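PDB 4NLM: Lmo1340 protein from Listeria monocytogenes, which is of unknown function but is probably a surface lipoprotein built around a YqgU-like six-bladed beta propeller. Local coordinates for residues 262-267 with 289-295; 299-305 with 316-322; 255-259 with 307-312; 231-235 with 246-250. All blocks are in the same frame, centred on the assembly; numbering follows the deposited sequence.

Contact 1: residues 262-267 with 289-295; sequences AREYDE and PYKSAKI
Ser-292 and Arg-263 make a short polar link: Ser-292 OG donates to Arg-263 O over 2.7 Å, in the carbonyl plane and on a lone pair. The serine hydroxyl is swung anti to the backbone N (chi1 -180°), which carries it to that carbonyl. Backbone bonds continue the pairing: Ala-293 N reaches the same Arg-263 O only weakly, Tyr-265 N donates to Ala-293 O, and Ile-295 N to Tyr-265 O at 2.9 Å.

Among the van der Waals contacts, the Tyr-265 ring lays one face over the Ala-293 to Lys-294 peptide, with Tyr-265 CE1 3.6 Å from Ala-293 C. The extended Glu-264 chain crosses Pro-289, Glu-264 CD lying 3.7 Å from Pro-289 CB.

A water donates to both Glu-264 OE2 and Lys-291 O, while Glu-264 OE1 bonds Tyr-302. Short parallel pairing of this kind, between strands 255-266 and 293-294, adds a strand to the mostly antiparallel sheet of a propeller blade.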
loop_
_atom_site.group_PDB
_atom_site.type_symbol
_atom_site.label_atom_id
_atom_site.label_comp_id
_atom_site.label_asym_id
_atom_site.label_seq_id
_atom_site.Cartn_x
_atom_site.Cartn_y
_atom_site.Cartn_z
ATOM N N ALA A 262 -21.855 3.442 3.924
ATOM C CA ALA A 262 -22.751 3.036 2.840
ATOM C C ALA A 262 -21.976 2.158 1.874
ATOM O O ALA A 262 -20.840 2.460 1.548
ATOM C CB ALA A 262 -23.271 4.255 2.124
ATOM N N ARG A 263 -22.634 1.099 1.388
ATOM C CA ARG A 263 -21.978 0.128 0.510
ATOM C C ARG A 263 -22.270 0.361 -0.968
ATOM O O ARG A 263 -23.439 0.413 -1.389
ATOM C CB ARG A 263 -22.465 -1.275 0.853
ATOM C CG ARG A 263 -21.919 -2.365 -0.039
ATOM C CD ARG A 263 -22.327 -3.754 0.437
ATOM N NE ARG A 263 -22.059 -4.761 -0.593
ATOM C CZ ARG A 263 -22.886 -5.072 -1.589
ATOM N NH1 ARG A 263 -22.502 -5.952 -2.485
ATOM N NH2 ARG A 263 -24.081 -4.494 -1.722
ATOM N N GLU A 264 -21.203 0.506 -1.736
ATOM C CA GLU A 264 -21.314 0.528 -3.184
ATOM C C GLU A 264 -21.008 -0.862 -3.728
ATOM O O GLU A 264 -20.344 -1.693 -3.073
ATOM C CB GLU A 264 -20.356 1.522 -3.793
ATOM C CG GLU A 264 -20.823 2.953 -3.695
ATOM C CD GLU A 264 -19.830 3.941 -4.288
ATOM O OE1 GLU A 264 -18.634 3.595 -4.445
ATOM O OE2 GLU A 264 -20.259 5.082 -4.572
ATOM N N TYR A 265 -21.464 -1.094 -4.935
ATOM C CA TYR A 265 -21.252 -2.353 -5.606
ATOM C C TYR A 265 -21.235 -2.116 -7.102
ATOM O O TYR A 265 -21.763 -1.132 -7.587
ATOM C CB TYR A 265 -22.321 -3.374 -5.173
ATOM C CG TYR A 265 -23.727 -2.878 -5.274
ATOM C CD1 TYR A 265 -24.282 -2.110 -4.250
ATOM C CD2 TYR A 265 -24.509 -3.145 -6.385
ATOM C CE1 TYR A 265 -25.580 -1.639 -4.342
ATOM C CE2 TYR A 265 -25.806 -2.688 -6.475
ATOM C CZ TYR A 265 -26.333 -1.930 -5.458
ATOM O OH TYR A 265 -27.625 -1.471 -5.574
ATOM N N ASP A 266 -20.555 -2.988 -7.809
ATOM C CA ASP A 266 -20.494 -2.849 -9.247
ATOM C C ASP A 266 -21.038 -4.147 -9.797
ATOM O O ASP A 266 -21.699 -4.903 -9.066
ATOM C CB ASP A 266 -19.060 -2.533 -9.718
ATOM C CG ASP A 266 -18.022 -3.518 -9.179
ATOM O OD1 ASP A 266 -18.349 -4.717 -9.037
ATOM O OD2 ASP A 266 -16.874 -3.089 -8.907
ATOM N N GLU A 267 -20.755 -4.407 -11.070
ATOM C CA GLU A 267 -21.258 -5.603 -11.734
ATOM C C GLU A 267 -20.692 -6.900 -11.171
ATOM O O GLU A 267 -21.317 -7.934 -11.300
ATOM C CB GLU A 267 -21.029 -5.516 -13.260
ATOM C CG GLU A 267 -21.885 -4.425 -13.909
ATOM C CD GLU A 267 -21.419 -4.009 -15.291
ATOM O OE1 GLU A 267 -22.266 -3.540 -16.080
ATOM O OE2 GLU A 267 -20.214 -4.138 -15.590
ATOM N N PRO A 289 -18.795 6.549 0.486
ATOM C CA PRO A 289 -19.830 7.004 -0.428
ATOM C C PRO A 289 -20.947 7.704 0.319
ATOM O O PRO A 289 -21.165 7.441 1.480
ATOM C CB PRO A 289 -20.372 5.694 -1.040
ATOM C CG PRO A 289 -19.451 4.624 -0.577
ATOM C CD PRO A 289 -18.834 5.091 0.676
ATOM N N TYR A 290 -21.694 8.534 -0.392
ATOM C CA TYR A 290 -22.839 9.206 0.184
ATOM C C TYR A 290 -24.081 8.333 0.294
ATOM O O TYR A 290 -24.963 8.608 1.100
ATOM C CB TYR A 290 -23.179 10.465 -0.596
ATOM C CG TYR A 290 -22.157 11.536 -0.410
ATOM C CD1 TYR A 290 -22.042 12.183 0.809
ATOM C CD2 TYR A 290 -21.312 11.904 -1.423
ATOM C CE1 TYR A 290 -21.107 13.155 0.997
ATOM C CE2 TYR A 290 -20.346 12.873 -1.236
ATOM C CZ TYR A 290 -20.253 13.502 0.011
ATOM O OH TYR A 290 -19.341 14.506 0.190
ATOM N N LYS A 291 -24.154 7.296 -0.527
ATOM C CA LYS A 291 -25.312 6.420 -0.484
ATOM C C LYS A 291 -24.939 5.043 -1.037
ATOM O O LYS A 291 -23.968 4.900 -1.763
ATOM C CB LYS A 291 -26.482 7.007 -1.267
ATOM C CG LYS A 291 -26.264 7.022 -2.758
ATOM C CD LYS A 291 -27.419 7.643 -3.550
ATOM C CE LYS A 291 -26.956 7.833 -4.981
ATOM N NZ LYS A 291 -28.023 8.377 -5.864
ATOM N N SER A 292 -25.690 4.043 -0.606
ATOM C CA SER A 292 -25.501 2.700 -1.094
ATOM C C SER A 292 -26.079 2.619 -2.482
ATOM O O SER A 292 -27.237 2.965 -2.670
ATOM C CB SER A 292 -26.209 1.719 -0.190
ATOM O OG SER A 292 -26.009 0.399 -0.680
ATOM N N ALA A 293 -25.281 2.195 -3.450
ATOM C CA ALA A 293 -25.714 2.223 -4.863
ATOM C C ALA A 293 -24.732 1.542 -5.759
ATOM O O ALA A 293 -23.601 1.295 -5.381
ATOM C CB ALA A 293 -25.760 3.665 -5.306
ATOM N N LYS A 294 -25.177 1.193 -6.961
ATOM C CA LYS A 294 -24.286 0.678 -7.989
ATOM C C LYS A 294 -23.379 1.828 -8.441
ATOM O O LYS A 294 -23.856 2.947 -8.661
ATOM C CB LYS A 294 -25.103 0.122 -9.154
ATOM C CG LYS A 294 -24.407 0.196 -10.498
ATOM C CD LYS A 294 -23.129 -0.613 -10.573
ATOM C CE LYS A 294 -22.465 -0.400 -11.926
ATOM N NZ LYS A 294 -20.987 -0.543 -11.878
ATOM N N ILE A 295 -22.079 1.563 -8.574
ATOM C CA ILE A 295 -21.094 2.628 -8.894
ATOM C C ILE A 295 -21.409 3.376 -10.177
ATOM O O ILE A 295 -21.744 2.765 -11.174
ATOM C CB ILE A 295 -19.623 2.136 -8.912
ATOM C CG1 ILE A 295 -19.373 1.136 -10.035
ATOM C CG2 ILE A 295 -19.224 1.553 -7.568
ATOM C CD1 ILE A 295 -18.057 1.308 -10.774
HETATM O O HOH W 1 -22.746 5.913 -4.057
#

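Contact 2: residues 299-305 with 316-322; sequences AKEYKLV and TILELMD
Two beta bulges interrupt the antiparallel hairpin of strands 302-308 and 313-321. At the first, a classic bulge, Ile-317 and Leu-318 both face Leu-304: Ile-317 N donates to Leu-304 O at 2.8 Å, whereas the bond from Leu-318 N to the same oxygen is long and weak. Leu-304 N gives its hydrogen to Leu-318 O. The second is a G1 bulge, in which Leu-320, with positive phi (56°), and Met-321 lie opposite Tyr-302. Here Met-321 N donates almost straight to Tyr-302 O (2.8 Å, 176° at the hydrogen), and Met-321 O accepts from Tyr-302 N while also lying at the edge of the tyrosine ring, in its plane.

Strand 302-308 is the central one of a three-stranded propeller sheet, between 284-289 and 313-321. In the conformer described, Leu-304 CG packs 3.8 Å from Ile-317 CD1. Away from this apolar pair, Lys-303 CG lies between its backbone N and carbonyl carbon (chi1 46°), from where the extended chain passes Thr-316 and runs beside Glu-319. One water joins Lys-303 NZ, Thr-316 OG1 and Glu-319 OE2; a second spans Lys-303 NZ and Thr-316 OG1. Glu-319 OE1 instead bonds Tyr-290 OH.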
loop_
_atom_site.group_PDB
_atom_site.type_symbol
_atom_site.label_atom_id
_atom_site.label_comp_id
_atom_site.label_asym_id
_atom_site.label_seq_id
_atom_site.Cartn_x
_atom_site.Cartn_y
_atom_site.Cartn_z
ATOM N N ALA A 299 -17.441 12.257 -10.469
ATOM C CA ALA A 299 -16.182 12.502 -9.753
ATOM C C ALA A 299 -16.355 13.176 -8.391
ATOM O O ALA A 299 -15.380 13.615 -7.804
ATOM C CB ALA A 299 -15.255 13.336 -10.625
ATOM N N LYS A 300 -17.593 13.262 -7.920
ATOM C CA LYS A 300 -17.921 13.875 -6.625
ATOM C C LYS A 300 -18.770 12.947 -5.741
ATOM O O LYS A 300 -19.601 13.381 -4.948
ATOM C CB LYS A 300 -18.667 15.203 -6.862
ATOM C CG LYS A 300 -17.813 16.273 -7.522
ATOM C CD LYS A 300 -18.588 17.558 -7.816
ATOM C CE LYS A 300 -17.699 18.562 -8.531
ATOM N NZ LYS A 300 -18.352 19.892 -8.690
ATOM N N GLU A 301 -18.507 11.666 -5.840
ATOM C CA GLU A 301 -19.368 10.700 -5.219
ATOM C C GLU A 301 -18.947 10.311 -3.813
ATOM O O GLU A 301 -19.654 9.512 -3.213
ATOM C CB GLU A 301 -19.361 9.519 -6.169
ATOM C CG GLU A 301 -20.114 8.223 -5.895
ATOM C CD GLU A 301 -19.926 7.238 -7.057
ATOM O OE1 GLU A 301 -19.983 6.003 -6.858
ATOM O OE2 GLU A 301 -19.688 7.692 -8.199
ATOM N N TYR A 302 -17.873 10.912 -3.286
ATOM C CA TYR A 302 -17.317 10.474 -1.990
ATOM C C TYR A 302 -16.978 11.633 -1.110
ATOM O O TYR A 302 -16.750 12.737 -1.563
ATOM C CB TYR A 302 -16.039 9.646 -2.211
ATOM C CG TYR A 302 -16.242 8.448 -3.086
ATOM C CD1 TYR A 302 -16.164 8.561 -4.443
ATOM C CD2 TYR A 302 -16.572 7.203 -2.566
ATOM C CE1 TYR A 302 -16.418 7.499 -5.282
ATOM C CE2 TYR A 302 -16.803 6.117 -3.414
ATOM C CZ TYR A 302 -16.747 6.284 -4.778
ATOM O OH TYR A 302 -16.990 5.212 -5.618
ATOM N N LYS A 303 -16.877 11.308 0.173
ATOM C CA LYS A 303 -16.219 12.199 1.131
ATOM C C LYS A 303 -15.005 11.470 1.701
ATOM O O LYS A 303 -14.964 10.264 1.763
ATOM C CB LYS A 303 -17.121 12.640 2.239
ATOM C CG LYS A 303 -17.912 11.566 2.855
ATOM C CD LYS A 303 -18.667 12.138 4.036
ATOM C CE LYS A 303 -19.681 11.161 4.542
ATOM N NZ LYS A 303 -20.451 11.805 5.658
ATOM N N LEU A 304 -14.018 12.271 2.040
ATOM C CA LEU A 304 -12.808 11.777 2.692
ATOM C C LEU A 304 -12.990 11.984 4.181
ATOM O O LEU A 304 -13.178 13.112 4.649
ATOM C CB LEU A 304 -11.601 12.536 2.212
ATOM C CG LEU A 304 -10.296 12.131 2.897
ATOM C CD1 LEU A 304 -9.963 10.674 2.660
ATOM C CD2 LEU A 304 -9.190 13.025 2.384
ATOM N N VAL A 305 -12.919 10.900 4.936
ATOM C CA VAL A 305 -13.063 11.029 6.367
ATOM C C VAL A 305 -11.853 10.506 7.090
ATOM O O VAL A 305 -11.035 9.755 6.557
ATOM C CB VAL A 305 -14.288 10.286 6.886
ATOM C CG1 VAL A 305 -15.536 10.756 6.161
ATOM C CG2 VAL A 305 -14.104 8.777 6.794
ATOM N N THR A 316 -15.102 14.629 8.810
ATOM C CA THR A 316 -14.963 14.736 7.355
ATOM C C THR A 316 -13.921 15.765 7.024
ATOM O O THR A 316 -13.982 16.900 7.489
ATOM C CB THR A 316 -16.289 15.078 6.665
ATOM O OG1 THR A 316 -17.181 14.028 6.994
ATOM C CG2 THR A 316 -16.133 15.177 5.175
ATOM N N ILE A 317 -12.917 15.352 6.271
ATOM C CA ILE A 317 -11.871 16.256 5.825
ATOM C C ILE A 317 -12.354 17.087 4.648
ATOM O O ILE A 317 -12.242 18.305 4.649
ATOM C CB ILE A 317 -10.635 15.459 5.427
ATOM C CG1 ILE A 317 -10.094 14.732 6.651
ATOM C CG2 ILE A 317 -9.576 16.352 4.800
ATOM C CD1 ILE A 317 -9.266 13.535 6.276
ATOM N N LEU A 318 -12.874 16.408 3.627
ATOM C CA LEU A 318 -13.385 17.084 2.433
ATOM C C LEU A 318 -14.582 16.346 1.881
ATOM O O LEU A 318 -14.613 15.115 1.837
ATOM C CB LEU A 318 -12.306 17.210 1.354
ATOM C CG LEU A 318 -11.201 18.241 1.540
ATOM C CD1 LEU A 318 -10.045 17.939 0.594
ATOM C CD2 LEU A 318 -11.756 19.654 1.336
ATOM N N GLU A 319 -15.566 17.125 1.438
ATOM C CA GLU A 319 -16.738 16.578 0.771
ATOM C C GLU A 319 -16.573 16.596 -0.756
ATOM O O GLU A 319 -15.706 17.291 -1.260
ATOM C CB GLU A 319 -17.962 17.446 1.097
ATOM C CG GLU A 319 -18.270 17.591 2.580
ATOM C CD GLU A 319 -19.042 16.471 3.242
ATOM O OE1 GLU A 319 -19.381 15.450 2.639
ATOM O OE2 GLU A 319 -19.315 16.615 4.459
ATOM N N LEU A 320 -17.398 15.793 -1.416
ATOM C CA LEU A 320 -17.585 15.842 -2.865
ATOM C C LEU A 320 -16.305 15.670 -3.619
ATOM O O LEU A 320 -15.915 16.515 -4.440
ATOM C CB LEU A 320 -18.292 17.151 -3.271
ATOM C CG LEU A 320 -19.651 17.395 -2.595
ATOM C CD1 LEU A 320 -20.211 18.755 -3.003
ATOM C CD2 LEU A 320 -20.704 16.334 -2.889
HETATM N N MSE A 321 -15.641 14.542 -3.324
HETATM C CA MSE A 321 -14.321 14.158 -3.846
HETATM C C MSE A 321 -14.374 12.913 -4.660
HETATM O O MSE A 321 -15.318 12.139 -4.537
HETATM C CB MSE A 321 -13.448 13.584 -2.713
HETATM C CG MSE A 321 -13.324 14.568 -1.605
HETATM SE SE MSE A 321 -11.422 14.674 -1.345
HETATM C CE MSE A 321 -11.297 16.528 -1.997
ATOM N N ASP A 322 -13.326 12.682 -5.440
ATOM C CA ASP A 322 -13.158 11.412 -6.122
ATOM C C ASP A 322 -12.281 10.445 -5.334
ATOM O O ASP A 322 -11.306 10.825 -4.644
ATOM C CB ASP A 322 -12.607 11.548 -7.510
ATOM C CG ASP A 322 -12.785 10.249 -8.316
ATOM O OD1 ASP A 322 -13.752 9.441 -8.018
ATOM O OD2 ASP A 322 -11.990 10.041 -9.259
HETATM O O HOH W 2 -16.515 10.202 -7.515
HETATM O O HOH W 3 -19.700 14.718 6.588
HETATM O O HOH W 4 -18.394 11.804 7.766
#

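Contact 3: residues 255-259 with 307-312; sequences NFFSY and IDPTNK
With CG anti to the backbone N (chi1 -170°), Phe-257 sends its ring across to Pro-309 and Lys-312, whereas Phe-256 has CG between its backbone N and carbonyl carbon (chi1 69°), which turns its ring alongside Pro-309. The two phenylalanines are the doubled residues of a classic beta bulge facing Phe-248, consistent with both rings meeting the turn after strand 302-308 of the next propeller sheet.

Pro-309 sits against both: its CB is 3.7 Å from Phe-256 CE2 and 3.8 Å from Phe-257 CB. The aliphatic part of Lys-312 slides past the Phe-257 ring in the opposite direction, with Lys-312 CB 3.6 Å from Phe-257 CE1. Ile-307 CG2 touches Phe-257 CE2, 3.6 Å away. Asp-308 OD1 accepts from Asn-311 N, an Asx motif in which the N-H meets OD1 from above the carboxylate plane, and it also bonds Asn-282.

Lys-312 bends at its last torsion, and NZ then donates to Phe-256 O at 2.9 Å, from outside the carbonyl plane. Deeper in, Tyr-259, whose OH bonds Glu-314, receives a CH-pi contact: Ile-307 CD1 stands 3.5 Å from the ring centroid, 9° off the normal.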
loop_
_atom_site.group_PDB
_atom_site.type_symbol
_atom_site.label_atom_id
_atom_site.label_comp_id
_atom_site.label_asym_id
_atom_site.label_seq_id
_atom_site.Cartn_x
_atom_site.Cartn_y
_atom_site.Cartn_z
ATOM N N ASN A 255 -11.770 -6.570 19.576
ATOM C CA ASN A 255 -12.475 -5.659 18.688
ATOM C C ASN A 255 -12.803 -4.380 19.454
ATOM O O ASN A 255 -13.556 -4.443 20.415
ATOM C CB ASN A 255 -13.732 -6.364 18.215
ATOM C CG ASN A 255 -14.303 -5.752 16.973
ATOM O OD1 ASN A 255 -14.150 -4.556 16.730
ATOM N ND2 ASN A 255 -14.980 -6.571 16.174
ATOM N N PHE A 256 -12.230 -3.243 19.049
ATOM C CA PHE A 256 -12.373 -2.002 19.808
ATOM C C PHE A 256 -13.138 -0.871 19.126
ATOM O O PHE A 256 -13.412 0.155 19.777
ATOM C CB PHE A 256 -11.029 -1.505 20.357
ATOM C CG PHE A 256 -10.041 -1.007 19.345
ATOM C CD1 PHE A 256 -9.195 -1.872 18.676
ATOM C CD2 PHE A 256 -9.904 0.348 19.119
ATOM C CE1 PHE A 256 -8.247 -1.398 17.800
ATOM C CE2 PHE A 256 -8.965 0.826 18.224
ATOM C CZ PHE A 256 -8.138 -0.043 17.566
ATOM N N PHE A 257 -13.450 -1.010 17.835
ATOM C CA PHE A 257 -14.281 -0.014 17.169
ATOM C C PHE A 257 -14.865 -0.597 15.906
ATOM O O PHE A 257 -14.215 -1.406 15.250
ATOM C CB PHE A 257 -13.492 1.251 16.824
ATOM C CG PHE A 257 -14.350 2.386 16.357
ATOM C CD1 PHE A 257 -15.324 2.900 17.166
ATOM C CD2 PHE A 257 -14.207 2.927 15.078
ATOM C CE1 PHE A 257 -16.128 3.943 16.734
ATOM C CE2 PHE A 257 -14.979 3.991 14.667
ATOM C CZ PHE A 257 -15.944 4.502 15.495
ATOM N N SER A 258 -16.093 -0.176 15.600
ATOM C CA SER A 258 -16.788 -0.541 14.374
ATOM C C SER A 258 -17.266 0.736 13.674
ATOM O O SER A 258 -17.748 1.653 14.312
ATOM C CB SER A 258 -18.034 -1.412 14.628
ATOM O OG SER A 258 -17.733 -2.698 15.129
ATOM N N TYR A 259 -17.150 0.762 12.362
ATOM C CA TYR A 259 -17.624 1.882 11.560
ATOM C C TYR A 259 -18.375 1.319 10.356
ATOM O O TYR A 259 -17.862 0.455 9.670
ATOM C CB TYR A 259 -16.440 2.715 11.073
ATOM C CG TYR A 259 -16.825 3.869 10.192
ATOM C CD1 TYR A 259 -17.331 5.035 10.728
ATOM C CD2 TYR A 259 -16.683 3.807 8.804
ATOM C CE1 TYR A 259 -17.688 6.100 9.927
ATOM C CE2 TYR A 259 -17.037 4.879 8.021
ATOM C CZ TYR A 259 -17.540 6.019 8.581
ATOM O OH TYR A 259 -17.897 7.082 7.761
ATOM N N ILE A 307 -11.139 8.744 10.711
ATOM C CA ILE A 307 -11.695 8.064 11.862
ATOM C C ILE A 307 -10.603 7.834 12.889
ATOM O O ILE A 307 -9.485 7.456 12.575
ATOM C CB ILE A 307 -12.219 6.693 11.413
ATOM C CG1 ILE A 307 -13.409 6.961 10.520
ATOM C CG2 ILE A 307 -12.568 5.769 12.582
ATOM C CD1 ILE A 307 -13.749 5.749 9.721
ATOM N N ASP A 308 -10.923 8.135 14.145
ATOM C CA ASP A 308 -10.037 7.842 15.261
ATOM C C ASP A 308 -10.712 6.684 15.996
ATOM O O ASP A 308 -11.635 6.882 16.773
ATOM C CB ASP A 308 -9.885 9.053 16.190
ATOM C CG ASP A 308 -8.960 8.793 17.378
ATOM O OD1 ASP A 308 -8.749 7.630 17.748
ATOM O OD2 ASP A 308 -8.507 9.785 17.957
ATOM N N PRO A 309 -10.259 5.440 15.752
ATOM C CA PRO A 309 -10.986 4.306 16.332
ATOM C C PRO A 309 -10.853 4.215 17.853
ATOM O O PRO A 309 -11.754 3.704 18.504
ATOM C CB PRO A 309 -10.379 3.080 15.650
ATOM C CG PRO A 309 -9.139 3.538 15.013
ATOM C CD PRO A 309 -9.168 5.028 14.877
ATOM N N THR A 310 -9.733 4.688 18.403
ATOM C CA THR A 310 -9.558 4.673 19.860
ATOM C C THR A 310 -10.512 5.655 20.535
ATOM O O THR A 310 -11.157 5.338 21.554
ATOM C CB THR A 310 -8.081 4.952 20.218
ATOM O OG1 THR A 310 -7.287 3.886 19.716
ATOM C CG2 THR A 310 -7.840 5.047 21.747
ATOM N N ASN A 311 -10.613 6.852 19.963
ATOM C CA ASN A 311 -11.469 7.886 20.513
ATOM C C ASN A 311 -12.906 7.779 20.030
ATOM O O ASN A 311 -13.778 8.521 20.478
ATOM C CB ASN A 311 -10.892 9.267 20.204
ATOM C CG ASN A 311 -11.363 10.322 21.174
ATOM O OD1 ASN A 311 -11.571 10.044 22.364
ATOM N ND2 ASN A 311 -11.489 11.555 20.694
ATOM N N LYS A 312 -13.148 6.837 19.123
ATOM C CA LYS A 312 -14.480 6.626 18.568
ATOM C C LYS A 312 -15.054 7.892 17.930
ATOM O O LYS A 312 -16.202 8.246 18.187
ATOM C CB LYS A 312 -15.430 6.054 19.621
ATOM C CG LYS A 312 -14.913 4.789 20.298
ATOM C CD LYS A 312 -15.931 4.270 21.308
ATOM C CE LYS A 312 -15.490 2.999 22.015
ATOM N NZ LYS A 312 -15.442 1.826 21.109
HETATM O O HOH W 5 -12.478 2.374 20.968
#

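Contact 4: residues 231-235 with 246-250; sequences NVLLT and YDFRT
The Phe-248 ring carries Leu-234 CD1 over one face, 4.1 Å from its centroid and offset toward the rim, a CH-pi contact, while Val-232 CG1 comes in at the ring's edge. The same Leu-234 methyl lies near the plane of the Tyr-246 ring, at the edge, 4.1 Å from Tyr-246 CD2. In Leu-234, chi1 of 169° together with chi2 of 71° brings CD1 to both rings. Phe-284 meets Phe-248 edge-to-face.

The guanidinium of Arg-249, on the other side of the sheet, has Thr-235 OG1 and a water at its edge, in plane. Arg-249 is extended from CG to NE and runs beside Leu-233, pointing the same way. Its NH1 gives a hydrogen to the water at 2.8 Å; the water donates to Leu-233 O and, weakly, to Asp-247 O.

Backbone bonds join the antiparallel hairpin of strands 232-238 and 243-249 in two hydrogen-bonded pairs, Leu-233 with Arg-249 and Thr-235 with Asp-247. Leu-234 and Phe-248 form the non-hydrogen-bonded pair between them. Asp-247 binds Ser-258 and Asn-255 on strand 255-266. The hairpin thus has an aromatic, apolar face and one of mixed character, with Leu-233 beside polar groups, where the water lets Arg-249 reach carbonyls already engaged in the sheet.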
loop_
_atom_site.group_PDB
_atom_site.type_symbol
_atom_site.label_atom_id
_atom_site.label_comp_id
_atom_site.label_asym_id
_atom_site.label_seq_id
_atom_site.Cartn_x
_atom_site.Cartn_y
_atom_site.Cartn_z
ATOM N N ASN A 231 0.084 -2.424 14.701
ATOM C CA ASN A 231 -0.518 -3.333 15.669
ATOM C C ASN A 231 -2.030 -3.349 15.664
ATOM O O ASN A 231 -2.659 -3.806 16.606
ATOM C CB ASN A 231 0.004 -3.051 17.089
ATOM C CG ASN A 231 1.518 -3.175 17.198
ATOM O OD1 ASN A 231 2.188 -2.275 17.704
ATOM N ND2 ASN A 231 2.063 -4.276 16.693
ATOM N N VAL A 232 -2.623 -2.838 14.594
ATOM C CA VAL A 232 -4.074 -2.855 14.434
ATOM C C VAL A 232 -4.424 -3.735 13.249
ATOM O O VAL A 232 -3.824 -3.597 12.202
ATOM C CB VAL A 232 -4.636 -1.446 14.213
ATOM C CG1 VAL A 232 -6.138 -1.480 13.936
ATOM C CG2 VAL A 232 -4.323 -0.583 15.420
ATOM N N LEU A 233 -5.381 -4.632 13.450
ATOM C CA LEU A 233 -5.941 -5.433 12.393
ATOM C C LEU A 233 -7.269 -4.788 11.996
ATOM O O LEU A 233 -8.193 -4.658 12.811
ATOM C CB LEU A 233 -6.217 -6.863 12.852
ATOM C CG LEU A 233 -7.066 -7.750 11.953
ATOM C CD1 LEU A 233 -6.392 -7.948 10.598
ATOM C CD2 LEU A 233 -7.380 -9.109 12.558
ATOM N N LEU A 234 -7.344 -4.372 10.744
ATOM C CA LEU A 234 -8.551 -3.840 10.118
ATOM C C LEU A 234 -9.222 -4.958 9.343
ATOM O O LEU A 234 -8.549 -5.683 8.606
ATOM C CB LEU A 234 -8.189 -2.750 9.121
ATOM C CG LEU A 234 -9.337 -2.297 8.205
ATOM C CD1 LEU A 234 -10.362 -1.505 9.006
ATOM C CD2 LEU A 234 -8.815 -1.522 6.995
ATOM N N THR A 235 -10.510 -5.139 9.553
ATOM C CA THR A 235 -11.291 -6.038 8.739
ATOM C C THR A 235 -12.437 -5.269 8.097
ATOM O O THR A 235 -12.953 -4.307 8.658
ATOM C CB THR A 235 -11.835 -7.262 9.483
ATOM O OG1 THR A 235 -12.661 -6.845 10.549
ATOM C CG2 THR A 235 -10.703 -8.131 10.038
ATOM N N TYR A 246 -16.420 -1.809 8.895
ATOM C CA TYR A 246 -14.994 -1.715 9.175
ATOM C C TYR A 246 -14.793 -1.955 10.658
ATOM O O TYR A 246 -15.273 -1.170 11.478
ATOM C CB TYR A 246 -14.447 -0.341 8.810
ATOM C CG TYR A 246 -14.475 0.025 7.345
ATOM C CD1 TYR A 246 -15.657 0.292 6.683
ATOM C CD2 TYR A 246 -13.313 0.204 6.648
ATOM C CE1 TYR A 246 -15.681 0.657 5.342
ATOM C CE2 TYR A 246 -13.328 0.540 5.307
ATOM C CZ TYR A 246 -14.496 0.778 4.665
ATOM O OH TYR A 246 -14.526 1.135 3.329
ATOM N N ASP A 247 -14.102 -3.041 11.022
ATOM C CA ASP A 247 -13.794 -3.351 12.412
ATOM C C ASP A 247 -12.294 -3.181 12.666
ATOM O O ASP A 247 -11.463 -3.503 11.811
ATOM C CB ASP A 247 -14.208 -4.771 12.792
ATOM C CG ASP A 247 -15.673 -4.912 13.126
ATOM O OD1 ASP A 247 -16.384 -3.914 13.247
ATOM O OD2 ASP A 247 -16.108 -6.065 13.338
ATOM N N PHE A 248 -11.980 -2.689 13.849
ATOM C CA PHE A 248 -10.620 -2.446 14.292
ATOM C C PHE A 248 -10.358 -3.325 15.498
ATOM O O PHE A 248 -11.099 -3.279 16.489
ATOM C CB PHE A 248 -10.462 -0.967 14.636
ATOM C CG PHE A 248 -10.734 -0.059 13.448
ATOM C CD1 PHE A 248 -12.026 0.292 13.087
ATOM C CD2 PHE A 248 -9.676 0.415 12.683
ATOM C CE1 PHE A 248 -12.276 1.090 11.959
ATOM C CE2 PHE A 248 -9.918 1.227 11.584
ATOM C CZ PHE A 248 -11.213 1.561 11.222
ATOM N N ARG A 249 -9.303 -4.124 15.396
ATOM C CA ARG A 249 -8.930 -5.048 16.446
ATOM C C ARG A 249 -7.501 -4.851 16.922
ATOM O O ARG A 249 -6.614 -4.551 16.103
ATOM C CB ARG A 249 -9.056 -6.480 15.917
ATOM C CG ARG A 249 -10.463 -7.021 15.841
ATOM C CD ARG A 249 -10.477 -8.433 15.307
ATOM N NE ARG A 249 -11.802 -9.058 15.335
ATOM C CZ ARG A 249 -12.733 -8.887 14.405
ATOM N NH1 ARG A 249 -12.505 -8.092 13.379
ATOM N NH2 ARG A 249 -13.894 -9.518 14.506
ATOM N N THR A 250 -7.271 -5.056 18.226
ATOM C CA THR A 250 -5.915 -4.987 18.770
ATOM C C THR A 250 -5.205 -6.281 18.420
ATOM O O THR A 250 -5.855 -7.248 18.029
ATOM C CB THR A 250 -5.885 -4.877 20.297
ATOM O OG1 THR A 250 -6.530 -3.672 20.706
ATOM C CG2 THR A 250 -4.446 -4.864 20.791
HETATM O O HOH W 6 -10.629 -6.168 12.782
#

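In the fold
From the N terminus, contact 4 comes first, closing the short hairpin loop between strands 232-238 and 243-249. The chain then enters strand 255-266, which pairs with 243-249, so contacts 3 and 4 adjoin through these paired strands. Contact 3 spans the long excursion from this strand to the turn after 302-308. Nested inside it is contact 1, which returns the chain at 293-294 to the far end of strand 255-266. Contact 2 closes the following hairpin and crosses contact 3, since their segments alternate along the chain: 255-259, 299-305, 307-312, 316-322. Contacts 1 and 2 touch. Contacts 4 and 1 build one sheet, contact 2 the next, and contact 3 packs the two together.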